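Local coordinates for protein putative phthiocerol dimycocerosate transporter LppX (Mycobacterium tuberculosis, PDB 2BYO) that is probably involved in moving phthiocerol dimycocerosates from the cell membrane to the outer membrane, with a U-shaped beta half-barrel whose hydrophobic cavity is large enough for one such lipid, at residues Gln30-Thr35 with Ser178-Val182; Thr136-Ile142 with Trp172-Asp176; Val128-Gln134 with Lys146-Thr150. All coordinates share one frame; numbering follows the deposited sequence.

Interaction 1: Gln30-Thr35 with Ser178-Val182; sequences QSLDAT and SHHLV. With HXA (docosa-4,7,10,13,16,19-hexaenoic acid), chain I.
Gln30 lays its CB over one face of the His179 imidazole, a CH-pi contact in which CB stands 3.8 Å from the ring centroid and 20° off its normal. The Gln30 chain bends at chi2 (-85°), which folds the amide back along the ring, the two planes 31° apart. One turn of helix further on, Ala34 CB rests against Ser178 O at 3.6 Å. Between them the helix backbone itself comes close: Ser31 CA lies 3.0 Å from His179 O in a CA-H...O contact, leaving little room between helix and turn. On the inner side Thr35 OG1 lies 3.6 Å from Leu181 CB, and a water links the two residues, donating to Thr35 OG1 and accepting from Leu181 N at 2.8 Å. Thr35 OG1 donates to Ser31 O at 2.8 Å while Thr35 N reaches the same oxygen from the other face of its plane, gripping that carbonyl twice. Leu32 CD2 and Leu181 CD2 meet beside the docosahexaenoic acid, whose C12 is 3.9 Å from Leu181 CD2; Thr35 and Leu181 both line this lipid pocket. Behind them, Ser178 OG accepts from His180 N in an ST turn and is also hydrogen-bonded to Asp176 OD1, while His180 NE2 binds a zinc ion. Helix 22-36 thus rests on the turn between strands 167-174 and 181-187; Ser31 meets Ile173 of the former, and Leu181 packs on its Val171 and on Gln197 of strand 191-198.

Interaction 2: Thr136-Ile142 with Trp172-Asp176; sequences TEVIDGI and WIAQD
The hairpin of strands 129-139 and 142-151, at one edge of the antiparallel sheet, curls its tip toward strand 167-174, and Glu137, Ile139 and Trp172 meet there. Ile139 CD1 sits over one face of the indole, 3.7 Å from the centroid of the five-membered ring and nearest CG and CD1. At the ring's edge Trp172 NE1 donates to Glu137 OE1 at 3.1 Å. Glu137 reaches it with a fully extended chain, CG anti to the backbone N (chi1 -178°), and presents the face of its carboxylate, which stands 71° from the indole plane. The indole is therefore held both over a face and at its N-H. Strand 142-151 lies between strands 129-139 and 167-174, so the Glu137 and Ile139 contacts with Trp172 reach across it, and its Thr144 and Lys146 also touch Trp172. The type I' turn from Ile139 to Ile142 closes the hairpin, with Ile139 N bonded to Ile142 O at 2.8 Å. At the end of the turn Ile142 CG2 packs on Ala174 CB at 3.9 Å. At the other end of the contact Gln175 NE2 gives a nearly straight bond, 2.9 Å and 175°, to Thr136 OG1, which lies in its amide plane; NE2 is also hydrogen-bonded to Thr145 OG1.

Interaction 3: Val128-Gln134 with Lys146-Thr150; sequences VTNLQAQ and KITGT
Val128 approaches Thr150 just where the antiparallel hairpin of strands 129-139 and 142-151 opens, its CA in a CA-H...O contact with Thr150 O. This hairpin forms one edge of the half-barrel sheet, and its Leu131 and Ala133 pack against helix 22-36. Thr129 and Thr150 form a hydrogen-bonded pair, Thr129 N to Thr150 O at 3.0 Å and Thr150 N to Thr129 O at 2.8 Å. A beta bulge follows, shifting the register by one residue. At Asn130 the backbone takes positive phi (55°), and its carbonyl is met by Gly149 CA while a water ties Asn130 O to Thr148 OG1. A second water connects Asn130 ND2 with Thr150 OG1, and Asn130 OD1 receives Gln132 NE2 at 2.9 Å. Leu131 turns its CD2 back over Gly149 CA, 4.1 Å away; this methyl and Val128 CG1 crowd the side of Gly149 where a CB would stand. Leu131 also packs on Leu24, Leu25 and Ile28. The regular ladder resumes at Gln132, bonded both ways with Thr148 through the backbone, its CB 3.3 Å from Thr148 OG1. Ala133 faces Ile147 as a non-hydrogen-bonded pair. Gln134 N bonds Lys146 O at 2.8 Å, and the extended Lys146 chain passes Gln134 CB, with CD 3.8 Å from it.

Overall arrangement
All three contacts belong to the half of the antiparallel sheet that ends in strand 129-139, where the order inward is 142-151, 167-174 and 181-187. Interaction 3 pairs the hairpin strands, interaction 2 reaches across strand 142-151 to strand 167-174, and interaction 1 sets helix 22-36 against the next turn. Along the chain, 30-35 comes first and 178-182 last, with the segments of interactions 2 and 3 alternating between them. Interactions 1 and 2, centres about 12 Å apart, share a probable backbone hydrogen bond from Ala174 N to His180 O. The centre of interaction 3 is about 16 Å from each; it touches interaction 2, Lys146 against Trp172, but not interaction 1. Helix and sheet together enclose part of the lipid-filled cavity.

Interaction 1: Gln30-Thr35 with Ser178-Val182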
ATOM      1  N   GLN A  30     -13.833   3.523  -7.622  1.00 32.61           N
ATOM      2  CA  GLN A  30     -13.750   2.425  -8.583  1.00 32.42           C
ATOM      3  C   GLN A  30     -12.462   1.596  -8.409  1.00 31.30           C
ATOM      4  O   GLN A  30     -12.520   0.367  -8.479  1.00 29.74           O
ATOM      5  CB  GLN A  30     -13.849   2.936 -10.017  1.00 31.73           C
ATOM      6  CG  GLN A  30     -15.216   3.471 -10.410  1.00 33.95           C
ATOM      7  CD  GLN A  30     -16.199   2.393 -10.878  1.00 37.46           C
ATOM      8  OE1 GLN A  30     -15.837   1.234 -11.066  1.00 38.19           O
ATOM      9  NE2 GLN A  30     -17.448   2.787 -11.079  1.00 39.78           N
ATOM     10  N   SER A  31     -11.312   2.247  -8.191  1.00 30.54           N
ATOM     11  CA  SER A  31     -10.056   1.493  -8.016  1.00 30.70           C
ATOM     12  C   SER A  31      -9.998   0.786  -6.678  1.00 30.89           C
ATOM     13  O   SER A  31      -9.449  -0.306  -6.591  1.00 31.47           O
ATOM     14  CB  SER A  31      -8.789   2.351  -8.201  1.00 30.52           C
ATOM     15  OG  SER A  31      -8.602   3.251  -7.125  1.00 35.41           O
ATOM     16  N   LEU A  32     -10.557   1.403  -5.640  1.00 32.14           N
ATOM     17  CA  LEU A  32     -10.583   0.785  -4.312  1.00 33.02           C
ATOM     18  C   LEU A  32     -11.510  -0.424  -4.299  1.00 33.54           C
ATOM     19  O   LEU A  32     -11.185  -1.443  -3.696  1.00 34.78           O
ATOM     20  CB  LEU A  32     -10.999   1.800  -3.242  1.00 34.83           C
ATOM     21  CG  LEU A  32     -10.036   2.970  -2.989  1.00 35.60           C
ATOM     22  CD1 LEU A  32     -10.530   3.820  -1.840  1.00 37.07           C
ATOM     23  CD2 LEU A  32      -8.620   2.482  -2.700  1.00 37.05           C
ATOM     24  N   ASP A  33     -12.649  -0.326  -4.978  1.00 33.86           N
ATOM     25  CA  ASP A  33     -13.545  -1.472  -5.136  1.00 35.08           C
ATOM     26  C   ASP A  33     -12.897  -2.598  -5.945  1.00 34.23           C
ATOM     27  O   ASP A  33     -13.030  -3.765  -5.593  1.00 35.21           O
ATOM     28  CB  ASP A  33     -14.860  -1.053  -5.781  1.00 36.91           C
ATOM     29  CG  ASP A  33     -15.727  -0.227  -4.850  1.00 39.45           C
ATOM     30  OD1 ASP A  33     -15.514  -0.268  -3.614  1.00 42.35           O
ATOM     31  OD2 ASP A  33     -16.630   0.456  -5.353  1.00 43.11           O
ATOM     32  N   ALA A  34     -12.176  -2.254  -7.007  1.00 32.70           N
ATOM     33  CA  ALA A  34     -11.443  -3.266  -7.762  1.00 32.49           C
ATOM     34  C   ALA A  34     -10.414  -3.938  -6.853  1.00 31.62           C
ATOM     35  O   ALA A  34     -10.292  -5.155  -6.848  1.00 31.13           O
ATOM     36  CB  ALA A  34     -10.785  -2.660  -8.984  1.00 31.66           C
ATOM     37  N   THR A  35      -9.717  -3.143  -6.048  1.00 30.86           N
ATOM     38  CA  THR A  35      -8.738  -3.669  -5.105  1.00 31.11           C
ATOM     39  C   THR A  35      -9.375  -4.614  -4.083  1.00 32.74           C
ATOM     40  O   THR A  35      -8.834  -5.692  -3.797  1.00 32.30           O
ATOM     41  CB  THR A  35      -7.988  -2.519  -4.389  1.00 30.90           C
ATOM     42  OG1 THR A  35      -7.351  -1.696  -5.371  1.00 30.26           O
ATOM     43  CG2 THR A  35      -6.941  -3.049  -3.444  1.00 30.62           C
ATOM     44  N   SER A 178     -10.187  -2.088 -16.103  1.00 31.14           N
ATOM     45  CA  SER A 178     -10.028  -2.799 -14.830  1.00 29.70           C
ATOM     46  C   SER A 178     -10.128  -1.894 -13.605  1.00 28.34           C
ATOM     47  O   SER A 178     -10.424  -2.368 -12.511  1.00 28.52           O
ATOM     48  CB  SER A 178      -8.668  -3.474 -14.786  1.00 28.66           C
ATOM     49  OG  SER A 178      -7.631  -2.505 -14.722  1.00 26.28           O
ATOM     50  N   HIS A 179      -9.839  -0.610 -13.787  1.00 27.57           N
ATOM     51  CA  HIS A 179      -9.693   0.346 -12.671  1.00 27.04           C
ATOM     52  C   HIS A 179      -8.652  -0.087 -11.638  1.00 26.72           C
ATOM     53  O   HIS A 179      -8.737   0.297 -10.480  1.00 26.20           O
ATOM     54  CB  HIS A 179     -11.041   0.598 -11.988  1.00 28.03           C
ATOM     55  CG  HIS A 179     -12.005   1.386 -12.823  1.00 28.47           C
ATOM     56  ND1 HIS A 179     -13.068   0.810 -13.476  1.00 29.56           N
ATOM     57  CD2 HIS A 179     -12.064   2.708 -13.102  1.00 29.34           C
ATOM     58  CE1 HIS A 179     -13.740   1.737 -14.130  1.00 31.34           C
ATOM     59  NE2 HIS A 179     -13.156   2.900 -13.915  1.00 32.28           N
ATOM     60  N   HIS A 180      -7.658  -0.869 -12.050  1.00 26.19           N
ATOM     61  CA  HIS A 180      -6.664  -1.369 -11.098  1.00 26.39           C
ATOM     62  C   HIS A 180      -5.961  -0.187 -10.460  1.00 25.70           C
ATOM     63  O   HIS A 180      -5.656   0.793 -11.139  1.00 25.32           O
ATOM     64  CB  HIS A 180      -5.601  -2.235 -11.772  1.00 25.96           C
ATOM     65  CG  HIS A 180      -6.073  -3.601 -12.148  1.00 26.52           C
ATOM     66  ND1 HIS A 180      -5.662  -4.234 -13.305  1.00 27.22           N
ATOM     67  CD2 HIS A 180      -6.907  -4.460 -11.519  1.00 25.72           C
ATOM     68  CE1 HIS A 180      -6.229  -5.426 -13.370  1.00 28.42           C
ATOM     69  NE2 HIS A 180      -6.984  -5.591 -12.298  1.00 26.98           N
ATOM     70  N   LEU A 181      -5.716  -0.284  -9.162  1.00 25.29           N
ATOM     71  CA  LEU A 181      -4.897   0.704  -8.480  1.00 26.23           C
ATOM     72  C   LEU A 181      -3.438   0.324  -8.733  1.00 25.60           C
ATOM     73  O   LEU A 181      -2.826  -0.403  -7.935  1.00 25.96           O
ATOM     74  CB  LEU A 181      -5.228   0.733  -6.983  1.00 26.75           C
ATOM     75  CG  LEU A 181      -4.514   1.821  -6.167  1.00 27.53           C
ATOM     76  CD1 LEU A 181      -4.815   3.236  -6.687  1.00 28.47           C
ATOM     77  CD2 LEU A 181      -4.927   1.716  -4.693  1.00 30.16           C
ATOM     78  N   VAL A 182      -2.896   0.781  -9.859  1.00 24.86           N
ATOM     79  CA  VAL A 182      -1.553   0.361 -10.290  1.00 24.42           C
ATOM     80  C   VAL A 182      -0.506   0.859  -9.286  1.00 24.95           C
ATOM     81  O   VAL A 182       0.414   0.128  -8.900  1.00 24.80           O
ATOM     82  CB  VAL A 182      -1.230   0.865 -11.720  1.00 24.26           C
ATOM     83  CG1 VAL A 182       0.179   0.447 -12.145  1.00 24.68           C
ATOM     84  CG2 VAL A 182      -2.251   0.342 -12.709  1.00 24.71           C
TER
HETATM   85  C1  HXA I1215      -9.935  -5.127   1.885  1.00 70.40           C
HETATM   86  O1  HXA I1215     -10.768  -5.660   2.658  1.00 71.15           O
HETATM   87  O2  HXA I1215      -9.656  -3.907   1.921  1.00 69.76           O
HETATM   88  C2  HXA I1215      -9.253  -6.008   0.857  1.00 69.84           C
HETATM   89  C3  HXA I1215      -7.756  -5.701   0.754  1.00 69.49           C
HETATM   90  C4  HXA I1215      -6.950  -6.951   0.380  1.00 68.07           C
HETATM   91  C5  HXA I1215      -6.328  -6.882  -1.018  1.00 67.01           C
HETATM   92  C6  HXA I1215      -4.805  -6.715  -0.982  1.00 65.01           C
HETATM   93  C7  HXA I1215      -4.352  -5.384  -1.567  1.00 63.06           C
HETATM   94  C8  HXA I1215      -3.064  -4.902  -0.911  1.00 62.45           C
HETATM   95  C9  HXA I1215      -2.602  -3.578  -1.521  1.00 61.84           C
HETATM   96  C10 HXA I1215      -2.801  -2.378  -0.592  1.00 60.85           C
HETATM   97  C11 HXA I1215      -4.114  -1.629  -0.840  1.00 61.03           C
HETATM   98  C12 HXA I1215      -3.912  -0.296  -1.563  1.00 60.01           C
HETATM   99  C13 HXA I1215      -3.616   0.863  -0.603  1.00 59.76           C
HETATM  100  C14 HXA I1215      -4.810   1.804  -0.402  1.00 59.21           C
HETATM  101  C15 HXA I1215      -4.500   3.230  -0.860  1.00 58.71           C
HETATM  102  C16 HXA I1215      -5.656   4.167  -0.524  1.00 57.16           C
HETATM  103  C17 HXA I1215      -5.631   5.441  -1.362  1.00 55.96           C
HETATM  104  C18 HXA I1215      -6.303   6.594  -0.610  1.00 54.78           C
HETATM  105  C19 HXA I1215      -6.823   7.688  -1.541  1.00 52.96           C
HETATM  106  C20 HXA I1215      -5.724   8.679  -1.911  1.00 51.30           C
HETATM  107  C21 HXA I1215      -6.259   9.802  -2.799  1.00 50.26           C
HETATM  108  C22 HXA I1215      -5.181  10.487  -3.621  1.00 48.30           C
HETATM  109  O   HOH W   1      -6.376  -2.730  -7.858  1.00 28.17           O

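Interaction 2: Thr136-Ile142 with Trp172-Asp176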
ATOM      1  N   THR A 136      -2.461  11.575 -17.796  1.00 34.39           N
ATOM      2  CA  THR A 136      -2.165  10.177 -18.051  1.00 34.27           C
ATOM      3  C   THR A 136      -0.665   9.931 -17.920  1.00 35.25           C
ATOM      4  O   THR A 136       0.145  10.723 -18.389  1.00 35.56           O
ATOM      5  CB  THR A 136      -2.666   9.762 -19.438  1.00 35.59           C
ATOM      6  OG1 THR A 136      -4.096   9.854 -19.476  1.00 34.92           O
ATOM      7  CG2 THR A 136      -2.259   8.335 -19.774  1.00 35.13           C
ATOM      8  N   GLU A 137      -0.320   8.844 -17.235  1.00 35.35           N
ATOM      9  CA  GLU A 137       1.051   8.379 -17.083  1.00 36.04           C
ATOM     10  C   GLU A 137       1.090   6.852 -17.270  1.00 35.31           C
ATOM     11  O   GLU A 137       0.198   6.134 -16.794  1.00 33.05           O
ATOM     12  CB  GLU A 137       1.570   8.755 -15.694  1.00 37.03           C
ATOM     13  CG  GLU A 137       3.025   8.373 -15.432  1.00 38.29           C
ATOM     14  CD  GLU A 137       3.507   8.789 -14.051  1.00 39.21           C
ATOM     15  OE1 GLU A 137       3.087   9.861 -13.567  1.00 38.65           O
ATOM     16  OE2 GLU A 137       4.317   8.039 -13.451  1.00 45.46           O
ATOM     17  N   VAL A 138       2.106   6.373 -17.988  1.00 36.01           N
ATOM     18  CA  VAL A 138       2.283   4.948 -18.240  1.00 36.29           C
ATOM     19  C   VAL A 138       3.186   4.367 -17.154  1.00 35.47           C
ATOM     20  O   VAL A 138       4.271   4.884 -16.897  1.00 35.57           O
ATOM     21  CB  VAL A 138       2.870   4.669 -19.642  1.00 38.23           C
ATOM     22  CG1 VAL A 138       2.975   3.160 -19.895  1.00 39.03           C
ATOM     23  CG2 VAL A 138       2.001   5.316 -20.722  1.00 38.61           C
ATOM     24  N   ILE A 139       2.700   3.319 -16.495  1.00 35.31           N
ATOM     25  CA  ILE A 139       3.466   2.592 -15.483  1.00 35.63           C
ATOM     26  C   ILE A 139       3.421   1.121 -15.844  1.00 36.58           C
ATOM     27  O   ILE A 139       2.330   0.552 -15.961  1.00 35.90           O
ATOM     28  CB  ILE A 139       2.871   2.767 -14.070  1.00 34.40           C
ATOM     29  CG1 ILE A 139       2.974   4.223 -13.622  1.00 34.79           C
ATOM     30  CG2 ILE A 139       3.585   1.863 -13.073  1.00 34.72           C
ATOM     31  CD1 ILE A 139       2.160   4.522 -12.401  1.00 34.49           C
ATOM     32  N   ASP A 140       4.594   0.505 -16.018  1.00 38.94           N
ATOM     33  CA  ASP A 140       4.693  -0.919 -16.371  1.00 38.69           C
ATOM     34  C   ASP A 140       3.861  -1.245 -17.610  1.00 38.27           C
ATOM     35  O   ASP A 140       3.167  -2.260 -17.662  1.00 37.57           O
ATOM     36  CB  ASP A 140       4.226  -1.803 -15.200  1.00 39.79           C
ATOM     37  CG  ASP A 140       5.119  -1.695 -13.986  1.00 42.30           C
ATOM     38  OD1 ASP A 140       6.346  -1.522 -14.161  1.00 46.76           O
ATOM     39  OD2 ASP A 140       4.590  -1.806 -12.856  1.00 45.45           O
ATOM     40  N   GLY A 141       3.908  -0.371 -18.604  1.00 38.12           N
ATOM     41  CA  GLY A 141       3.154  -0.599 -19.836  1.00 38.75           C
ATOM     42  C   GLY A 141       1.653  -0.354 -19.752  1.00 37.15           C
ATOM     43  O   GLY A 141       0.954  -0.548 -20.742  1.00 37.23           O
ATOM     44  N   ILE A 142       1.161   0.096 -18.590  1.00 34.62           N
ATOM     45  CA  ILE A 142      -0.265   0.387 -18.392  1.00 33.46           C
ATOM     46  C   ILE A 142      -0.493   1.900 -18.355  1.00 32.46           C
ATOM     47  O   ILE A 142       0.200   2.621 -17.621  1.00 29.89           O
ATOM     48  CB  ILE A 142      -0.787  -0.241 -17.071  1.00 32.80           C
ATOM     49  CG1 ILE A 142      -0.543  -1.754 -17.058  1.00 33.18           C
ATOM     50  CG2 ILE A 142      -2.294   0.022 -16.866  1.00 30.95           C
ATOM     51  CD1 ILE A 142      -0.546  -2.335 -15.638  1.00 33.80           C
ATOM     52  N   TRP A 172      -2.589   6.146  -9.098  1.00 24.81           N
ATOM     53  CA  TRP A 172      -2.558   5.915 -10.533  1.00 24.52           C
ATOM     54  C   TRP A 172      -3.501   4.770 -10.849  1.00 25.23           C
ATOM     55  O   TRP A 172      -3.293   3.636 -10.388  1.00 23.84           O
ATOM     56  CB  TRP A 172      -1.149   5.550 -10.970  1.00 25.32           C
ATOM     57  CG  TRP A 172      -0.153   6.681 -10.964  1.00 24.78           C
ATOM     58  CD1 TRP A 172       0.197   7.455 -12.029  1.00 26.47           C
ATOM     59  CD2 TRP A 172       0.652   7.131  -9.860  1.00 27.31           C
ATOM     60  NE1 TRP A 172       1.154   8.368 -11.661  1.00 27.02           N
ATOM     61  CE2 TRP A 172       1.450   8.197 -10.335  1.00 27.95           C
ATOM     62  CE3 TRP A 172       0.765   6.752  -8.514  1.00 25.86           C
ATOM     63  CZ2 TRP A 172       2.362   8.876  -9.517  1.00 29.11           C
ATOM     64  CZ3 TRP A 172       1.668   7.429  -7.704  1.00 27.18           C
ATOM     65  CH2 TRP A 172       2.448   8.485  -8.207  1.00 27.70           C
ATOM     66  N   ILE A 173      -4.533   5.068 -11.635  1.00 25.82           N
ATOM     67  CA  ILE A 173      -5.650   4.163 -11.844  1.00 26.05           C
ATOM     68  C   ILE A 173      -5.698   3.756 -13.298  1.00 27.00           C
ATOM     69  O   ILE A 173      -5.799   4.608 -14.178  1.00 26.72           O
ATOM     70  CB  ILE A 173      -6.999   4.819 -11.442  1.00 26.44           C
ATOM     71  CG1 ILE A 173      -6.982   5.183  -9.951  1.00 26.04           C
ATOM     72  CG2 ILE A 173      -8.177   3.881 -11.737  1.00 27.19           C
ATOM     73  CD1 ILE A 173      -8.045   6.171  -9.564  1.00 27.99           C
ATOM     74  N   ALA A 174      -5.648   2.446 -13.540  1.00 27.74           N
ATOM     75  CA  ALA A 174      -5.608   1.905 -14.898  1.00 28.16           C
ATOM     76  C   ALA A 174      -6.770   2.439 -15.722  1.00 29.63           C
ATOM     77  O   ALA A 174      -7.888   2.610 -15.206  1.00 30.40           O
ATOM     78  CB  ALA A 174      -5.648   0.385 -14.863  1.00 28.19           C
ATOM     79  N   GLN A 175      -6.501   2.701 -17.001  1.00 30.51           N
ATOM     80  CA  GLN A 175      -7.533   3.149 -17.943  1.00 31.36           C
ATOM     81  C   GLN A 175      -8.016   2.022 -18.853  1.00 32.33           C
ATOM     82  O   GLN A 175      -8.698   2.271 -19.829  1.00 34.43           O
ATOM     83  CB  GLN A 175      -6.996   4.298 -18.791  1.00 31.53           C
ATOM     84  CG  GLN A 175      -6.610   5.525 -17.976  1.00 30.63           C
ATOM     85  CD  GLN A 175      -5.811   6.529 -18.778  1.00 32.44           C
ATOM     86  OE1 GLN A 175      -5.339   6.230 -19.878  1.00 31.51           O
ATOM     87  NE2 GLN A 175      -5.644   7.731 -18.224  1.00 29.32           N
ATOM     88  N   ASP A 176      -7.680   0.780 -18.520  1.00 33.19           N
ATOM     89  CA  ASP A 176      -7.939  -0.356 -19.415  1.00 33.12           C
ATOM     90  C   ASP A 176      -9.276  -1.067 -19.190  1.00 32.76           C
ATOM     91  O   ASP A 176      -9.531  -2.118 -19.791  1.00 31.98           O
ATOM     92  CB  ASP A 176      -6.762  -1.357 -19.359  1.00 34.03           C
ATOM     93  CG  ASP A 176      -6.428  -1.827 -17.943  1.00 33.29           C
ATOM     94  OD1 ASP A 176      -7.239  -1.671 -17.005  1.00 33.18           O
ATOM     95  OD2 ASP A 176      -5.315  -2.358 -17.771  1.00 35.43           O
TER

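Interaction 3: Val128-Gln134 with Lys146-Thr150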
ATOM      1  N   VAL A 128     -10.418  13.413   2.311  1.00 52.65           N
ATOM      2  CA  VAL A 128      -9.496  13.687   1.213  1.00 48.87           C
ATOM      3  C   VAL A 128      -9.929  14.999   0.555  1.00 47.54           C
ATOM      4  O   VAL A 128     -11.099  15.176   0.201  1.00 47.28           O
ATOM      5  CB  VAL A 128      -9.449  12.553   0.165  1.00 47.11           C
ATOM      6  CG1 VAL A 128      -8.541  12.927  -1.003  1.00 45.54           C
ATOM      7  CG2 VAL A 128      -8.967  11.265   0.805  1.00 48.44           C
ATOM      8  N   THR A 129      -8.979  15.923   0.436  1.00 45.63           N
ATOM      9  CA  THR A 129      -9.223  17.234  -0.162  1.00 44.68           C
ATOM     10  C   THR A 129      -8.329  17.459  -1.376  1.00 40.61           C
ATOM     11  O   THR A 129      -7.393  16.701  -1.628  1.00 37.27           O
ATOM     12  CB  THR A 129      -8.991  18.362   0.854  1.00 46.43           C
ATOM     13  OG1 THR A 129      -7.710  18.203   1.467  1.00 44.51           O
ATOM     14  CG2 THR A 129     -10.061  18.341   1.917  1.00 49.24           C
ATOM     15  N   ASN A 130      -8.660  18.494  -2.138  1.00 40.53           N
ATOM     16  CA  ASN A 130      -7.821  18.980  -3.222  1.00 38.88           C
ATOM     17  C   ASN A 130      -7.472  17.911  -4.227  1.00 35.56           C
ATOM     18  O   ASN A 130      -6.308  17.760  -4.602  1.00 34.58           O
ATOM     19  CB  ASN A 130      -6.541  19.626  -2.661  1.00 39.76           C
ATOM     20  CG  ASN A 130      -5.868  20.577  -3.667  1.00 40.85           C
ATOM     21  OD1 ASN A 130      -6.416  20.866  -4.738  1.00 40.72           O
ATOM     22  ND2 ASN A 130      -4.686  21.072  -3.311  1.00 38.66           N
ATOM     23  N   LEU A 131      -8.482  17.151  -4.650  1.00 34.82           N
ATOM     24  CA  LEU A 131      -8.290  16.140  -5.684  1.00 33.69           C
ATOM     25  C   LEU A 131      -7.982  16.834  -6.999  1.00 33.23           C
ATOM     26  O   LEU A 131      -8.676  17.754  -7.373  1.00 32.81           O
ATOM     27  CB  LEU A 131      -9.531  15.245  -5.829  1.00 33.38           C
ATOM     28  CG  LEU A 131      -9.784  14.265  -4.672  1.00 34.48           C
ATOM     29  CD1 LEU A 131     -11.062  13.471  -4.921  1.00 35.54           C
ATOM     30  CD2 LEU A 131      -8.604  13.322  -4.487  1.00 33.92           C
ATOM     31  N   GLN A 132      -6.925  16.404  -7.680  1.00 34.05           N
ATOM     32  CA  GLN A 132      -6.538  16.994  -8.967  1.00 34.89           C
ATOM     33  C   GLN A 132      -6.205  15.882  -9.953  1.00 32.82           C
ATOM     34  O   GLN A 132      -5.420  14.977  -9.648  1.00 29.84           O
ATOM     35  CB  GLN A 132      -5.319  17.915  -8.809  1.00 35.96           C
ATOM     36  CG  GLN A 132      -5.601  19.269  -8.176  1.00 40.67           C
ATOM     37  CD  GLN A 132      -4.319  20.061  -7.882  1.00 42.45           C
ATOM     38  OE1 GLN A 132      -3.364  20.061  -8.677  1.00 44.59           O
ATOM     39  NE2 GLN A 132      -4.299  20.743  -6.739  1.00 46.94           N
ATOM     40  N   ALA A 133      -6.811  15.964 -11.132  1.00 32.16           N
ATOM     41  CA  ALA A 133      -6.541  15.035 -12.203  1.00 33.53           C
ATOM     42  C   ALA A 133      -5.324  15.535 -12.977  1.00 33.41           C
ATOM     43  O   ALA A 133      -5.411  16.526 -13.695  1.00 33.15           O
ATOM     44  CB  ALA A 133      -7.760  14.925 -13.114  1.00 34.13           C
ATOM     45  N   GLN A 134      -4.199  14.838 -12.841  1.00 34.10           N
ATOM     46  CA  GLN A 134      -2.935  15.309 -13.413  1.00 35.95           C
ATOM     47  C   GLN A 134      -2.679  14.767 -14.808  1.00 37.22           C
ATOM     48  O   GLN A 134      -1.649  15.058 -15.408  1.00 41.74           O
ATOM     49  CB  GLN A 134      -1.765  14.928 -12.513  1.00 35.88           C
ATOM     50  CG  GLN A 134      -1.871  15.392 -11.076  1.00 37.22           C
ATOM     51  CD  GLN A 134      -1.658  16.877 -10.895  1.00 41.52           C
ATOM     52  OE1 GLN A 134      -1.693  17.390  -9.768  1.00 43.47           O
ATOM     53  NE2 GLN A 134      -1.429  17.581 -11.994  1.00 43.31           N
ATOM     54  N   LYS A 146      -3.528   9.710 -13.327  1.00 26.99           N
ATOM     55  CA  LYS A 146      -2.831  10.182 -12.147  1.00 27.58           C
ATOM     56  C   LYS A 146      -3.715  11.203 -11.452  1.00 27.73           C
ATOM     57  O   LYS A 146      -4.131  12.175 -12.067  1.00 28.02           O
ATOM     58  CB  LYS A 146      -1.493  10.812 -12.529  1.00 29.05           C
ATOM     59  CG  LYS A 146      -0.657  11.264 -11.347  1.00 29.00           C
ATOM     60  CD  LYS A 146       0.561  12.050 -11.813  1.00 31.97           C
ATOM     61  CE  LYS A 146       1.446  12.471 -10.633  1.00 34.03           C
ATOM     62  NZ  LYS A 146       2.604  13.293 -11.080  1.00 34.47           N
ATOM     63  N   ILE A 147      -4.027  10.953 -10.187  1.00 26.30           N
ATOM     64  CA  ILE A 147      -4.846  11.854  -9.397  1.00 26.84           C
ATOM     65  C   ILE A 147      -4.133  12.108  -8.087  1.00 26.75           C
ATOM     66  O   ILE A 147      -3.794  11.171  -7.370  1.00 24.84           O
ATOM     67  CB  ILE A 147      -6.257  11.285  -9.109  1.00 27.58           C
ATOM     68  CG1 ILE A 147      -6.975  10.963 -10.417  1.00 27.91           C
ATOM     69  CG2 ILE A 147      -7.097  12.298  -8.290  1.00 28.79           C
ATOM     70  CD1 ILE A 147      -8.319  10.309 -10.238  1.00 28.82           C
ATOM     71  N   THR A 148      -3.899  13.382  -7.795  1.00 26.95           N
ATOM     72  CA  THR A 148      -3.285  13.798  -6.551  1.00 28.87           C
ATOM     73  C   THR A 148      -4.357  14.294  -5.610  1.00 29.47           C
ATOM     74  O   THR A 148      -5.438  14.678  -6.028  1.00 30.04           O
ATOM     75  CB  THR A 148      -2.274  14.938  -6.774  1.00 30.25           C
ATOM     76  OG1 THR A 148      -2.919  16.020  -7.458  1.00 31.67           O
ATOM     77  CG2 THR A 148      -1.100  14.459  -7.600  1.00 31.83           C
ATOM     78  N   GLY A 149      -4.034  14.324  -4.331  1.00 31.28           N
ATOM     79  CA  GLY A 149      -4.985  14.754  -3.312  1.00 33.30           C
ATOM     80  C   GLY A 149      -4.260  14.926  -2.003  1.00 34.91           C
ATOM     81  O   GLY A 149      -3.089  14.565  -1.896  1.00 35.47           O
ATOM     82  N   THR A 150      -4.954  15.474  -1.013  1.00 36.60           N
ATOM     83  CA  THR A 150      -4.377  15.705   0.295  1.00 38.90           C
ATOM     84  C   THR A 150      -5.143  14.862   1.323  1.00 40.63           C
ATOM     85  O   THR A 150      -6.369  14.897   1.375  1.00 40.44           O
ATOM     86  CB  THR A 150      -4.394  17.203   0.612  1.00 40.69           C
ATOM     87  OG1 THR A 150      -3.467  17.861  -0.264  1.00 39.07           O
ATOM     88  CG2 THR A 150      -4.016  17.487   2.070  1.00 43.10           C
TER
HETATM   89  O   HOH W   2      -3.635  17.744  -5.321  1.00 29.66           O
HETATM   90  O   HOH W   3      -4.060  20.507  -0.321  1.00 39.52           O